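Local coordinates for (S)-ureidoglycine--glyoxylate transaminase (Bacillus subtilis, PDB 3ISL), which transfers the amino group of (S)-ureidoglycine to glyoxylate in purine catabolism, using pyridoxal 5'-phosphate and yielding oxalurate and glycine, at residues 140-145 with 153-158. Numbering follows the deposited sequence.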
# COMPACT_ATOMS: atom_id res chain seq x y z
N VAL A 140 -14.06 7.76 20.65
CA VAL A 140 -12.79 8.04 21.30
C VAL A 140 -11.67 7.29 20.63
O VAL A 140 -11.74 6.08 20.42
CB VAL A 140 -12.84 8.00 22.87
CG1 VAL A 140 -14.23 7.74 23.49
CG2 VAL A 140 -11.60 7.46 23.57
N ALA A 141 -10.67 8.08 20.21
CA ALA A 141 -9.57 7.58 19.40
C ALA A 141 -8.32 7.71 20.21
O ALA A 141 -8.03 8.80 20.73
CB ALA A 141 -9.43 8.39 18.06
N MET A 142 -7.54 6.65 20.28
CA MET A 142 -6.36 6.69 21.11
C MET A 142 -5.21 5.77 20.65
O MET A 142 -5.46 4.71 20.09
CB MET A 142 -6.78 6.27 22.51
CG MET A 142 -5.98 6.90 23.60
SD MET A 142 -6.62 6.23 25.16
CE MET A 142 -5.20 6.65 26.16
N VAL A 143 -3.96 6.16 20.93
CA VAL A 143 -2.78 5.35 20.62
C VAL A 143 -2.55 4.38 21.82
O VAL A 143 -2.57 4.80 22.97
CB VAL A 143 -1.52 6.21 20.40
CG1 VAL A 143 -0.27 5.28 20.03
CG2 VAL A 143 -1.73 7.27 19.33
N HIS A 144 -2.39 3.09 21.55
CA HIS A 144 -2.01 2.11 22.62
C HIS A 144 -0.60 2.34 23.14
O HIS A 144 -0.37 2.50 24.38
CB HIS A 144 -2.16 0.63 22.10
CG HIS A 144 -2.04 -0.42 23.17
ND1 HIS A 144 -1.75 -1.74 22.88
CD2 HIS A 144 -2.09 -0.34 24.54
CE1 HIS A 144 -1.67 -2.43 24.00
NE2 HIS A 144 -1.92 -1.62 25.03
N GLY A 145 0.36 2.33 22.22
CA GLY A 145 1.78 2.51 22.59
C GLY A 145 2.37 3.64 21.73
O GLY A 145 2.34 3.56 20.48
N HIS A 153 -0.08 2.87 27.21
CA HIS A 153 -1.28 3.34 27.98
C HIS A 153 -2.27 2.20 28.32
O HIS A 153 -2.62 1.44 27.41
CB HIS A 153 -2.03 4.38 27.15
CG HIS A 153 -2.78 5.35 27.99
ND1 HIS A 153 -2.44 6.68 28.07
CD2 HIS A 153 -3.78 5.16 28.87
CE1 HIS A 153 -3.23 7.28 28.94
NE2 HIS A 153 -4.05 6.38 29.45
N PRO A 154 -2.72 2.07 29.61
CA PRO A 154 -3.79 1.14 29.97
C PRO A 154 -5.07 1.47 29.19
O PRO A 154 -5.48 2.67 29.09
CB PRO A 154 -3.99 1.41 31.50
CG PRO A 154 -2.62 1.79 31.93
CD PRO A 154 -2.13 2.68 30.83
N LEU A 155 -5.67 0.44 28.62
CA LEU A 155 -6.88 0.64 27.80
C LEU A 155 -8.23 0.11 28.35
O LEU A 155 -9.25 0.51 27.85
CB LEU A 155 -6.67 0.09 26.37
CG LEU A 155 -5.46 0.64 25.60
CD1 LEU A 155 -5.42 -0.07 24.26
CD2 LEU A 155 -5.42 2.20 25.46
N LYS A 156 -8.22 -0.85 29.26
CA LYS A 156 -9.43 -1.57 29.62
C LYS A 156 -10.48 -0.62 30.27
O LYS A 156 -11.67 -0.66 29.92
CB LYS A 156 -9.12 -2.75 30.61
CG LYS A 156 -10.32 -3.66 31.09
CD LYS A 156 -9.71 -4.95 31.82
CE LYS A 156 -10.72 -5.94 32.48
NZ LYS A 156 -11.83 -6.08 31.51
N ALA A 157 -10.03 0.17 31.23
CA ALA A 157 -11.00 1.03 31.97
C ALA A 157 -11.65 2.03 30.97
O ALA A 157 -12.87 2.33 31.02
CB ALA A 157 -10.30 1.72 33.19
N ILE A 158 -10.85 2.45 30.01
CA ILE A 158 -11.31 3.41 29.01
C ILE A 158 -12.34 2.77 28.05
O ILE A 158 -13.40 3.31 27.84
CB ILE A 158 -10.11 4.03 28.25
CG1 ILE A 158 -9.37 4.95 29.20
CG2 ILE A 158 -10.63 4.84 26.95
CD1 ILE A 158 -7.94 5.31 28.74
O HOH W 1 -1.94 -1.97 27.85
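Met142 reaches out from near the end of strand 139-143 with its chain extended beyond CG, and its terminal methyl CE sits over the centre of one face of the His153 imidazole in a CH-pi contact. Its sulfur rests against the helix start: SD lies 3.9 Å from Ile158 CD1, the two side chains crossing at about a right angle, and Ile128 of helix 125-135 packs on the same cluster. Next to it, Leu155 sends CD1 over a face of the His144 ring, 3.4 Å from His144 CD2. With CG of His144 anti to the backbone N (chi1 -169°), its ring lies alongside Leu155, and ND1 is hydrogen-bonded to Thr176 OG1. Strand 139-143, helix 156-164 and the adjacent parallel strand 168-172 form a beta-alpha-beta crossover in the large-domain sheet of this class-V aminotransferase, while Val143 and Gly145 touch the pyridoxal phosphate. The two chain segments are tied directly where His153 N donates to His144 O over 2.9 Å, almost straight at 174°. Packing is looser at the far end, where Val140 CG2 and Ile158 CG2 stay 4.4 Å apart. A water marks the polar side, 2.8 Å from His144 NE2 in the ring plane and only weakly bonded to His153 O. With an alanine at His144, Leu155 CD1 would probably face a gap, and the water and Thr176 would lose their imidazole partner.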